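Local atomic coordinates of transcriptional regulator, LacI family (Lactobacillus brevis, PDB entry 3JY6), a protein that probably binds regulatory DNA sequences and controls transcription as a LacI-family regulator, here represented by its periplasmic-binding-protein-like effector domain. Residues S7-V12 with I39-D44; A11-N16 with D65-Q70; V89-E94 with P101-D106; F237-S242 with M261-K266. One frame throughout, in Å; residues are numbered along the deposited sequence.

Contact 1: residues S7-V12 with I39-D44; sequences SKLIAV and IGVLFD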
loop_
_atom_site.group_PDB
_atom_site.type_symbol
_atom_site.label_atom_id
_atom_site.label_comp_id
_atom_site.label_asym_id
_atom_site.label_seq_id
_atom_site.Cartn_x
_atom_site.Cartn_y
_atom_site.Cartn_z
ATOM N N SER A 7 5.850 28.247 -2.649
ATOM C CA SER A 7 4.852 27.171 -2.567
ATOM C C SER A 7 5.048 26.276 -1.348
ATOM O O SER A 7 4.074 25.862 -0.725
ATOM C CB SER A 7 4.871 26.306 -3.841
ATOM O OG SER A 7 5.960 25.389 -3.850
ATOM N N LYS A 8 6.306 25.987 -1.018
ATOM C CA LYS A 8 6.671 25.134 0.121
ATOM C C LYS A 8 6.182 23.696 -0.084
ATOM O O LYS A 8 6.011 22.933 0.870
ATOM C CB LYS A 8 6.124 25.705 1.436
ATOM C CG LYS A 8 6.314 27.215 1.575
ATOM C CD LYS A 8 6.293 27.682 3.022
ATOM C CE LYS A 8 7.502 27.153 3.781
ATOM N NZ LYS A 8 7.545 27.587 5.209
ATOM N N LEU A 9 5.964 23.348 -1.349
ATOM C CA LEU A 9 5.534 22.014 -1.733
ATOM C C LEU A 9 6.743 21.252 -2.247
ATOM O O LEU A 9 7.477 21.741 -3.113
ATOM C CB LEU A 9 4.501 22.071 -2.859
ATOM C CG LEU A 9 3.102 22.590 -2.569
ATOM C CD1 LEU A 9 2.222 22.361 -3.796
ATOM C CD2 LEU A 9 2.548 21.876 -1.355
ATOM N N ILE A 10 6.941 20.057 -1.709
ATOM C CA ILE A 10 8.039 19.194 -2.123
ATOM C C ILE A 10 7.435 18.009 -2.863
ATOM O O ILE A 10 6.578 17.302 -2.328
ATOM C CB ILE A 10 8.843 18.676 -0.909
ATOM C CG1 ILE A 10 9.416 19.864 -0.133
ATOM C CG2 ILE A 10 9.978 17.748 -1.376
ATOM C CD1 ILE A 10 10.318 20.778 -0.970
ATOM N N ALA A 11 7.867 17.795 -4.098
ATOM C CA ALA A 11 7.353 16.685 -4.884
ATOM C C ALA A 11 8.085 15.403 -4.534
ATOM O O ALA A 11 9.305 15.374 -4.418
ATOM C CB ALA A 11 7.501 16.967 -6.391
ATOM N N VAL A 12 7.331 14.326 -4.363
ATOM C CA VAL A 12 7.943 13.046 -4.067
ATOM C C VAL A 12 7.455 12.086 -5.149
ATOM O O VAL A 12 6.262 11.830 -5.254
ATOM C CB VAL A 12 7.524 12.546 -2.679
ATOM C CG1 VAL A 12 8.284 11.273 -2.344
ATOM C CG2 VAL A 12 7.794 13.640 -1.618
ATOM N N ILE A 39 5.268 20.777 2.722
ATOM C CA ILE A 39 4.278 19.739 2.520
ATOM C C ILE A 39 4.665 18.769 1.423
ATOM O O ILE A 39 4.869 19.172 0.280
ATOM C CB ILE A 39 2.924 20.363 2.178
ATOM C CG1 ILE A 39 2.504 21.278 3.321
ATOM C CG2 ILE A 39 1.878 19.273 1.959
ATOM C CD1 ILE A 39 1.264 22.045 3.035
ATOM N N GLY A 40 4.773 17.491 1.783
ATOM C CA GLY A 40 5.113 16.479 0.804
ATOM C C GLY A 40 3.911 16.229 -0.090
ATOM O O GLY A 40 2.766 16.221 0.368
ATOM N N VAL A 41 4.176 16.045 -1.375
ATOM C CA VAL A 41 3.146 15.782 -2.358
ATOM C C VAL A 41 3.574 14.489 -3.048
ATOM O O VAL A 41 4.696 14.403 -3.548
ATOM C CB VAL A 41 3.089 16.917 -3.395
ATOM C CG1 VAL A 41 2.107 16.562 -4.477
ATOM C CG2 VAL A 41 2.699 18.248 -2.716
ATOM N N LEU A 42 2.683 13.501 -3.098
ATOM C CA LEU A 42 3.023 12.216 -3.700
ATOM C C LEU A 42 2.614 12.040 -5.158
ATOM O O LEU A 42 1.463 12.284 -5.544
ATOM C CB LEU A 42 2.446 11.076 -2.850
ATOM C CG LEU A 42 2.829 9.621 -3.180
ATOM C CD1 LEU A 42 4.348 9.438 -3.226
ATOM C CD2 LEU A 42 2.252 8.713 -2.087
ATOM N N PHE A 43 3.582 11.615 -5.962
ATOM C CA PHE A 43 3.378 11.377 -7.383
ATOM C C PHE A 43 3.690 9.902 -7.619
ATOM O O PHE A 43 4.665 9.372 -7.075
ATOM C CB PHE A 43 4.341 12.238 -8.219
ATOM C CG PHE A 43 4.000 13.708 -8.233
ATOM C CD1 PHE A 43 3.165 14.235 -9.213
ATOM C CD2 PHE A 43 4.495 14.558 -7.247
ATOM C CE1 PHE A 43 2.823 15.594 -9.212
ATOM C CE2 PHE A 43 4.159 15.912 -7.235
ATOM C CZ PHE A 43 3.319 16.429 -8.221
ATOM N N ASP A 44 2.876 9.260 -8.453
ATOM C CA ASP A 44 3.020 7.842 -8.767
ATOM C C ASP A 44 3.553 7.622 -10.194
ATOM O O ASP A 44 2.868 7.893 -11.172
ATOM C CB ASP A 44 1.649 7.169 -8.570
ATOM C CG ASP A 44 1.617 5.719 -9.011
ATOM O OD1 ASP A 44 2.617 4.990 -8.817
ATOM O OD2 ASP A 44 0.559 5.306 -9.540
#

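Contact 2: residues A11-N16 with D65-Q70; sequences AVIVAN and DGLILQ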
loop_
_atom_site.group_PDB
_atom_site.type_symbol
_atom_site.label_atom_id
_atom_site.label_comp_id
_atom_site.label_asym_id
_atom_site.label_seq_id
_atom_site.Cartn_x
_atom_site.Cartn_y
_atom_site.Cartn_z
ATOM N N ALA A 11 7.867 17.795 -4.098
ATOM C CA ALA A 11 7.353 16.685 -4.884
ATOM C C ALA A 11 8.085 15.403 -4.534
ATOM O O ALA A 11 9.305 15.374 -4.418
ATOM C CB ALA A 11 7.501 16.967 -6.391
ATOM N N VAL A 12 7.331 14.326 -4.363
ATOM C CA VAL A 12 7.943 13.046 -4.067
ATOM C C VAL A 12 7.455 12.086 -5.149
ATOM O O VAL A 12 6.262 11.830 -5.254
ATOM C CB VAL A 12 7.524 12.546 -2.679
ATOM C CG1 VAL A 12 8.284 11.273 -2.344
ATOM C CG2 VAL A 12 7.794 13.640 -1.618
ATOM N N ILE A 13 8.362 11.585 -5.977
ATOM C CA ILE A 13 7.943 10.654 -7.026
ATOM C C ILE A 13 8.393 9.244 -6.668
ATOM O O ILE A 13 9.589 8.981 -6.578
ATOM C CB ILE A 13 8.551 11.015 -8.415
ATOM C CG1 ILE A 13 8.077 12.393 -8.875
ATOM C CG2 ILE A 13 8.095 10.011 -9.462
ATOM C CD1 ILE A 13 8.624 12.791 -10.279
ATOM N N VAL A 14 7.439 8.339 -6.457
ATOM C CA VAL A 14 7.803 6.959 -6.136
ATOM C C VAL A 14 7.616 6.066 -7.357
ATOM O O VAL A 14 6.856 6.391 -8.269
ATOM C CB VAL A 14 6.978 6.402 -4.949
ATOM C CG1 VAL A 14 7.179 7.297 -3.746
ATOM C CG2 VAL A 14 5.498 6.312 -5.311
ATOM N N ALA A 15 8.336 4.950 -7.376
ATOM C CA ALA A 15 8.265 3.999 -8.474
ATOM C C ALA A 15 6.845 3.484 -8.686
ATOM O O ALA A 15 6.356 3.429 -9.807
ATOM C CB ALA A 15 9.240 2.827 -8.203
ATOM N N ASN A 16 6.172 3.121 -7.603
ATOM C CA ASN A 16 4.803 2.608 -7.696
ATOM C C ASN A 16 4.146 2.701 -6.314
ATOM O O ASN A 16 4.658 2.155 -5.336
ATOM C CB ASN A 16 4.827 1.150 -8.162
ATOM C CG ASN A 16 3.452 0.634 -8.547
ATOM O OD1 ASN A 16 2.429 1.093 -8.031
ATOM N ND2 ASN A 16 3.423 -0.342 -9.447
ATOM N N ASP A 65 9.074 23.263 -4.604
ATOM C CA ASP A 65 10.373 23.702 -4.115
ATOM C C ASP A 65 11.438 22.634 -3.965
ATOM O O ASP A 65 12.562 22.938 -3.571
ATOM C CB ASP A 65 10.224 24.454 -2.795
ATOM C CG ASP A 65 9.425 25.746 -2.945
ATOM O OD1 ASP A 65 9.253 26.233 -4.087
ATOM O OD2 ASP A 65 8.975 26.285 -1.914
ATOM N N GLY A 66 11.102 21.394 -4.300
ATOM C CA GLY A 66 12.070 20.322 -4.171
ATOM C C GLY A 66 11.564 19.012 -4.737
ATOM O O GLY A 66 10.359 18.823 -4.930
ATOM N N LEU A 67 12.492 18.103 -4.995
ATOM C CA LEU A 67 12.156 16.814 -5.550
ATOM C C LEU A 67 12.871 15.691 -4.813
ATOM O O LEU A 67 14.091 15.717 -4.651
ATOM C CB LEU A 67 12.544 16.759 -7.044
ATOM C CG LEU A 67 12.457 15.399 -7.750
ATOM C CD1 LEU A 67 11.021 14.911 -7.713
ATOM C CD2 LEU A 67 12.942 15.500 -9.180
ATOM N N ILE A 68 12.098 14.722 -4.341
ATOM C CA ILE A 68 12.678 13.556 -3.693
ATOM C C ILE A 68 12.363 12.454 -4.693
ATOM O O ILE A 68 11.193 12.175 -5.001
ATOM C CB ILE A 68 12.055 13.283 -2.321
ATOM C CG1 ILE A 68 12.320 14.480 -1.396
ATOM C CG2 ILE A 68 12.652 12.022 -1.739
ATOM C CD1 ILE A 68 11.864 14.302 0.027
ATOM N N LEU A 69 13.415 11.851 -5.225
ATOM C CA LEU A 69 13.260 10.848 -6.265
ATOM C C LEU A 69 13.473 9.394 -5.850
ATOM O O LEU A 69 14.577 8.995 -5.481
ATOM C CB LEU A 69 14.214 11.205 -7.405
ATOM C CG LEU A 69 14.100 10.551 -8.774
ATOM C CD1 LEU A 69 12.797 10.981 -9.446
ATOM C CD2 LEU A 69 15.304 10.977 -9.625
ATOM N N GLN A 70 12.411 8.600 -5.912
ATOM C CA GLN A 70 12.508 7.187 -5.570
ATOM C C GLN A 70 11.996 6.449 -6.798
ATOM O O GLN A 70 11.176 5.529 -6.694
ATOM C CB GLN A 70 11.641 6.869 -4.339
ATOM C CG GLN A 70 11.900 5.494 -3.697
ATOM C CD GLN A 70 10.913 4.434 -4.135
ATOM O OE1 GLN A 70 9.702 4.577 -3.945
ATOM N NE2 GLN A 70 11.425 3.350 -4.715
#

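Contact 3: residues V89-E94 with P101-D106; sequences VSVDRE and PQVVTD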
loop_
_atom_site.group_PDB
_atom_site.type_symbol
_atom_site.label_atom_id
_atom_site.label_comp_id
_atom_site.label_asym_id
_atom_site.label_seq_id
_atom_site.Cartn_x
_atom_site.Cartn_y
_atom_site.Cartn_z
ATOM N N VAL A 89 16.942 15.026 -4.160
ATOM C CA VAL A 89 17.516 13.987 -3.312
ATOM C C VAL A 89 16.943 12.687 -3.856
ATOM O O VAL A 89 15.747 12.601 -4.116
ATOM C CB VAL A 89 17.117 14.114 -1.813
ATOM C CG1 VAL A 89 17.695 12.944 -1.024
ATOM C CG2 VAL A 89 17.656 15.389 -1.224
ATOM N N SER A 90 17.793 11.685 -4.043
ATOM C CA SER A 90 17.339 10.396 -4.555
ATOM C C SER A 90 17.313 9.362 -3.420
ATOM O O SER A 90 18.074 9.451 -2.455
ATOM C CB SER A 90 18.262 9.929 -5.688
ATOM O OG SER A 90 17.579 9.041 -6.558
ATOM N N VAL A 91 16.421 8.392 -3.533
ATOM C CA VAL A 91 16.297 7.368 -2.506
ATOM C C VAL A 91 16.143 5.961 -3.064
ATOM O O VAL A 91 15.460 5.748 -4.072
ATOM C CB VAL A 91 15.077 7.642 -1.585
ATOM C CG1 VAL A 91 15.036 6.624 -0.444
ATOM C CG2 VAL A 91 15.146 9.056 -1.041
ATOM N N ASP A 92 16.804 5.016 -2.398
ATOM C CA ASP A 92 16.736 3.593 -2.730
ATOM C C ASP A 92 17.177 3.243 -4.149
ATOM O O ASP A 92 16.649 2.309 -4.742
ATOM C CB ASP A 92 15.296 3.100 -2.512
ATOM C CG ASP A 92 15.185 1.587 -2.531
ATOM O OD1 ASP A 92 15.859 0.934 -1.711
ATOM O OD2 ASP A 92 14.427 1.042 -3.361
ATOM N N ARG A 93 18.163 3.957 -4.681
ATOM C CA ARG A 93 18.590 3.706 -6.050
ATOM C C ARG A 93 19.937 3.067 -6.299
ATOM O O ARG A 93 20.121 2.420 -7.322
ATOM C CB ARG A 93 18.506 5.000 -6.862
ATOM C CG ARG A 93 17.129 5.263 -7.448
ATOM C CD ARG A 93 16.859 4.288 -8.575
ATOM N NE ARG A 93 17.947 4.297 -9.554
ATOM C CZ ARG A 93 18.128 5.237 -10.481
ATOM N NH1 ARG A 93 17.285 6.261 -10.574
ATOM N NH2 ARG A 93 19.163 5.156 -11.307
ATOM N N GLU A 94 20.883 3.243 -5.393
ATOM C CA GLU A 94 22.207 2.672 -5.598
ATOM C C GLU A 94 22.722 3.103 -6.977
ATOM O O GLU A 94 23.043 2.273 -7.825
ATOM C CB GLU A 94 22.167 1.145 -5.524
ATOM C CG GLU A 94 23.515 0.529 -5.144
ATOM C CD GLU A 94 23.650 0.300 -3.649
ATOM O OE1 GLU A 94 23.121 -0.719 -3.150
ATOM O OE2 GLU A 94 24.274 1.141 -2.967
ATOM N N PRO A 101 22.551 14.414 -3.495
ATOM C CA PRO A 101 22.698 13.519 -2.338
ATOM C C PRO A 101 21.769 12.311 -2.453
ATOM O O PRO A 101 20.700 12.404 -3.060
ATOM C CB PRO A 101 22.314 14.408 -1.152
ATOM C CG PRO A 101 22.544 15.829 -1.657
ATOM C CD PRO A 101 22.076 15.753 -3.086
ATOM N N GLN A 102 22.168 11.189 -1.863
ATOM C CA GLN A 102 21.354 9.977 -1.905
ATOM C C GLN A 102 21.184 9.289 -0.566
ATOM O O GLN A 102 22.056 9.339 0.293
ATOM C CB GLN A 102 21.964 8.926 -2.811
ATOM C CG GLN A 102 22.073 9.236 -4.264
ATOM C CD GLN A 102 22.850 8.144 -4.936
ATOM O OE1 GLN A 102 24.059 7.998 -4.711
ATOM N NE2 GLN A 102 22.164 7.336 -5.738
ATOM N N VAL A 103 20.058 8.599 -0.435
ATOM C CA VAL A 103 19.737 7.825 0.747
ATOM C C VAL A 103 19.522 6.407 0.226
ATOM O O VAL A 103 18.609 6.144 -0.569
ATOM C CB VAL A 103 18.456 8.346 1.437
ATOM C CG1 VAL A 103 18.121 7.467 2.665
ATOM C CG2 VAL A 103 18.663 9.797 1.865
ATOM N N VAL A 104 20.377 5.490 0.662
ATOM C CA VAL A 104 20.285 4.118 0.207
ATOM C C VAL A 104 20.441 3.085 1.320
ATOM O O VAL A 104 20.799 3.403 2.457
ATOM C CB VAL A 104 21.375 3.818 -0.859
ATOM C CG1 VAL A 104 21.335 4.847 -1.975
ATOM C CG2 VAL A 104 22.753 3.804 -0.201
ATOM N N THR A 105 20.194 1.837 0.946
ATOM C CA THR A 105 20.315 0.685 1.835
ATOM C C THR A 105 21.630 -0.026 1.482
ATOM O O THR A 105 22.090 0.039 0.344
ATOM C CB THR A 105 19.156 -0.328 1.601
ATOM O OG1 THR A 105 17.898 0.313 1.831
ATOM C CG2 THR A 105 19.297 -1.534 2.520
ATOM N N ASP A 106 22.230 -0.697 2.458
ATOM C CA ASP A 106 23.465 -1.453 2.229
ATOM C C ASP A 106 22.990 -2.777 1.629
ATOM O O ASP A 106 23.055 -3.820 2.275
ATOM C CB ASP A 106 24.173 -1.707 3.561
ATOM C CG ASP A 106 23.282 -2.437 4.563
ATOM O OD1 ASP A 106 22.123 -2.005 4.763
ATOM O OD2 ASP A 106 23.741 -3.441 5.145
#

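Contact 4: residues F237-S242 with M261-K266; sequences FLMGAS and MVIPAK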
loop_
_atom_site.group_PDB
_atom_site.type_symbol
_atom_site.label_atom_id
_atom_site.label_comp_id
_atom_site.label_asym_id
_atom_site.label_seq_id
_atom_site.Cartn_x
_atom_site.Cartn_y
_atom_site.Cartn_z
ATOM N N PHE A 237 10.303 4.191 6.342
ATOM C CA PHE A 237 9.895 5.430 6.994
ATOM C C PHE A 237 11.167 6.211 7.325
ATOM O O PHE A 237 11.247 7.426 7.104
ATOM C CB PHE A 237 9.130 5.151 8.298
ATOM C CG PHE A 237 8.591 6.398 8.968
ATOM C CD1 PHE A 237 7.304 6.861 8.691
ATOM C CD2 PHE A 237 9.385 7.121 9.868
ATOM C CE1 PHE A 237 6.802 8.042 9.309
ATOM C CE2 PHE A 237 8.904 8.297 10.489
ATOM C CZ PHE A 237 7.610 8.754 10.207
ATOM N N LEU A 238 12.161 5.500 7.846
ATOM C CA LEU A 238 13.422 6.121 8.223
ATOM C C LEU A 238 14.177 6.636 7.010
ATOM O O LEU A 238 14.785 7.702 7.060
ATOM C CB LEU A 238 14.293 5.127 8.996
ATOM C CG LEU A 238 15.610 5.677 9.533
ATOM C CD1 LEU A 238 15.331 6.763 10.551
ATOM C CD2 LEU A 238 16.409 4.554 10.164
ATOM N N MET A 239 14.153 5.877 5.921
ATOM C CA MET A 239 14.831 6.303 4.699
ATOM C C MET A 239 14.127 7.569 4.182
ATOM O O MET A 239 14.771 8.528 3.741
ATOM C CB MET A 239 14.781 5.182 3.645
ATOM C CG MET A 239 15.673 3.952 3.934
ATOM S SD MET A 239 15.582 2.663 2.639
ATOM C CE MET A 239 16.738 3.274 1.452
ATOM N N GLY A 240 12.801 7.574 4.281
ATOM C CA GLY A 240 12.021 8.721 3.835
ATOM C C GLY A 240 12.263 9.951 4.701
ATOM O O GLY A 240 12.367 11.076 4.200
ATOM N N ALA A 241 12.356 9.746 6.013
ATOM C CA ALA A 241 12.608 10.864 6.927
ATOM C C ALA A 241 14.043 11.399 6.765
ATOM O O ALA A 241 14.295 12.599 6.903
ATOM C CB ALA A 241 12.357 10.434 8.398
ATOM N N SER A 242 14.983 10.506 6.478
ATOM C CA SER A 242 16.365 10.918 6.308
ATOM C C SER A 242 16.501 11.723 5.028
ATOM O O SER A 242 17.249 12.708 4.974
ATOM C CB SER A 242 17.283 9.695 6.256
ATOM O OG SER A 242 17.117 8.929 7.429
ATOM N N MET A 261 23.981 8.381 1.931
ATOM C CA MET A 261 23.759 8.172 3.347
ATOM C C MET A 261 23.207 6.762 3.403
ATOM O O MET A 261 22.164 6.470 2.809
ATOM C CB MET A 261 22.733 9.164 3.898
ATOM C CG MET A 261 22.219 8.829 5.283
ATOM S SD MET A 261 21.109 10.117 5.868
ATOM C CE MET A 261 21.455 10.068 7.657
ATOM N N VAL A 262 23.924 5.889 4.100
ATOM C CA VAL A 262 23.511 4.507 4.197
ATOM C C VAL A 262 22.680 4.205 5.431
ATOM O O VAL A 262 23.113 4.431 6.559
ATOM C CB VAL A 262 24.740 3.562 4.154
ATOM C CG1 VAL A 262 25.659 3.874 5.296
ATOM C CG2 VAL A 262 24.302 2.108 4.201
ATOM N N ILE A 263 21.468 3.709 5.188
ATOM C CA ILE A 263 20.552 3.313 6.243
ATOM C C ILE A 263 20.603 1.786 6.211
ATOM O O ILE A 263 19.983 1.155 5.361
ATOM C CB ILE A 263 19.112 3.786 5.950
ATOM C CG1 ILE A 263 19.061 5.321 5.884
ATOM C CG2 ILE A 263 18.167 3.251 7.019
ATOM C CD1 ILE A 263 19.412 6.017 7.174
ATOM N N PRO A 264 21.371 1.172 7.120
ATOM C CA PRO A 264 21.470 -0.290 7.149
ATOM C C PRO A 264 20.141 -1.016 7.344
ATOM O O PRO A 264 19.323 -0.646 8.188
ATOM C CB PRO A 264 22.438 -0.541 8.294
ATOM C CG PRO A 264 22.179 0.618 9.205
ATOM C CD PRO A 264 22.111 1.763 8.246
ATOM N N ALA A 265 19.922 -2.041 6.533
ATOM C CA ALA A 265 18.708 -2.829 6.647
ATOM C C ALA A 265 18.882 -3.691 7.889
ATOM O O ALA A 265 20.004 -3.906 8.356
ATOM C CB ALA A 265 18.528 -3.716 5.416
ATOM N N LYS A 266 17.772 -4.179 8.423
ATOM C CA LYS A 266 17.823 -5.030 9.595
ATOM C C LYS A 266 17.165 -6.383 9.341
ATOM O O LYS A 266 16.033 -6.466 8.857
ATOM C CB LYS A 266 17.139 -4.342 10.783
ATOM C CG LYS A 266 17.721 -2.984 11.159
ATOM C CD LYS A 266 19.254 -3.028 11.281
ATOM C CE LYS A 266 19.824 -1.707 11.787
ATOM N NZ LYS A 266 19.358 -0.520 11.001
#

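Contact 1: residues S7-V12 with I39-D44
Ile10 and Val12 carry the parallel ladder between strands 9-12 and 39-44, each bonding through both its N-H and its carbonyl to the residues flanking its bridge partner. Ile10 N reaches Ile39 O at 3.0 Å. Val12 N meets Val41 O at 2.8 Å, and Val12 O takes Phe43 N at the same length. Ile39 N to Lys8 O and Val41 N to Ile10 O complete five backbone bonds. Two weaker CA-H···O contacts reinforce them, one from Leu9 CA to Ile39 O, the other from Gly40 CA to Ile10 O.

The apolar contacts lie mainly on the face of Leu9 and Ala11. Leu9 and Ile39 run side by side; Leu9 CD2 lies 3.9 Å from Ile39 CB and also touches Val41 CG2. The Phe43 ring comes back toward Ala11, whose CB meets CE2 at 3.6 Å, while Val12 O sits at the ring edge. Phe43 CG is anti to the carbonyl carbon (chi1 -72°), which brings the CE2 side of the ring near Ala11. On the other face Leu42 CD1 rests against Val12 O.

These strands form the first beta-alpha-beta unit of the Rossmann-like subdomain, connected by helix 20-34, which covers Ile10, Val12 and Leu42. Helix 49-60 packs on Ala11 and Phe43 from the other face. Strand 39-44 ends the sheet within the chain and meets the second subunit, where Val41 packs on Val41 of the second subunit and Asp44 forms a salt bridge with Lys27 of that subunit.

Contact 2: residues A11-N16 with D65-Q70
Leu67 pushes its CD1 methyl into the dip above the small side chain of Ala11, beside Ile13. This methyl lies 4.0 Å from Ile13 CG1 and 4.3 Å from Ala11 CB, so the leucine bump fills the step between a short residue and a long one. Leu67 CG stands anti to the backbone N (chi1 171°), which carries the fork toward the neighbouring strand. Farther along the same face, Leu69 CD1 approaches Ile13 CB more loosely.

On the reverse face Val12 and Ile68 meet less closely than Leu67 and Ile13, Val12 CG1 being 4.3 Å from Ile68 CB. There Gln70 bends at chi2 (-98°) and folds its amide across Val14: OE1 lies 3.4 Å from Val14 CB, and NE2 flanks the methyl of Ala15.

Between the two faces the parallel strands are joined by alternating bonds, among them Ile68 N to Ala11 O at 2.9 Å and Ile13 N to Ile68 O at 3.1 Å. Ile13 O accepts from Gln70 N and also from the hydroxyl of Ser71. The chemistry is thus that of an apolar strand pair that turns polar at its C-terminal end: Gln70 OE1, though packed on valine, is satisfied by Ser22 OG, tying the strand end to helix 20-34.

Contact 3: residues V89-E94 with P101-D106
Ser90 sits at the tight end of this contact, its N-H bonded to Pro101 O at 3.2 Å and its own carbonyl receiving Val103 N at 3.0 Å. Asp92 N closes the short parallel ladder on Val103 O at 2.8 Å, with an N-H···O angle of 164°. Val91 CA also comes within 3.3 Å of Val103 O as a CA-H···O contact. Val91 and Val103 point the same way and lie alongside one another, Val91 CG2 being 4.2 Å from Val103 CB. On the opposite face from the valines, Ser90 CB meets the aliphatic CG of Gln102.

Beyond Asp92 the two backbones separate; Arg93 and Glu94 are partly exposed, while Val104 and Thr105 remain buried. Glu94, bent at chi2 (93°), crosses Val104 at about a right angle, with OE2 4.1 Å from Val104 CG2. Its carboxylate is held by Lys260 in a salt bridge and by Asn107, while Glu94 N, buried by the contact, has no hydrogen-bond partner in the model. Asp92 and Thr105 run side by side, OD1 and OG1 4.1 Å apart; Gln234 NE2 bridges this gap by bonding to both.

In this periplasmic-binding-protein-like domain the two adjacent parallel strands are joined by a short connection without a helix. They lie toward the 260-262 side of the six-stranded sheet, 88-91 next to 66-70 and 102-104 next to edge strand 260-262. Helix 236-251 covers Val89, Val91 and Pro101, and helix 20-34 touches Val91 through Leu25.

Contact 4: residues F237-S242 with M261-K266
Ile263 points at the helix and meets three of its residues, its branches sharing the work. Its CG2 touches Leu238 CD2 at 3.8 Å, the two side chains crossing at a slant. Against Met239 it runs the opposite way, so that the two slide past one another with Met239 CG 4.0 Å from Ile263 CB. Its CD1 reaches Ser242 OG at 3.7 Å. With CG1 anti to the carbonyl carbon (chi1 -62°), CG2 is left beside it to meet Leu238 and Met239, while CG1 carries CD1 to the serine.

Met261 lays its sulfur against the same serine, SD being 3.9 Å from Ser242 CB. No hydrogen bond links the two segments. The serine hydroxyl turns back to Leu238 O at 2.7 Å, and Ser242 N reaches that oxygen from the opposite face of its plane, so one carbonyl holds both donors and the polar OG can lie against a methyl group.

Leu238 and Met261 form the exposed margin, with Met239, Ser242 and Ile263 buried. Helix 236-251 packs on the end of strand 260-262, one of the sheet's two outermost strands within this chain and hydrogen-bonded to strand 102-104. Met239 also touches Thr105 and Phe21 of helix 20-34.

How the contacts relate
Contacts 1, 2 and 3 are buried strand pairings within one parallel sheet, whereas contact 4 lays a helix on that sheet's far edge strand and is partly exposed. Contacts 1 and 2 share Ala11 and Val12 on strand 9-14, flanked by a neighbour on each side; contact 2 passes to contact 3 through Leu69, bonded to Val89 and Val91, and contact 3 to contact 4 through Gln102 and Met261. Backbone hydrogen bonds dominate the first three; contact 4 has no hydrogen bond across it and rests on van der Waals contacts, two of them made by a serine. Contact 1 adjoins the second subunit, while contact 3 carries charged residues at the strand ends.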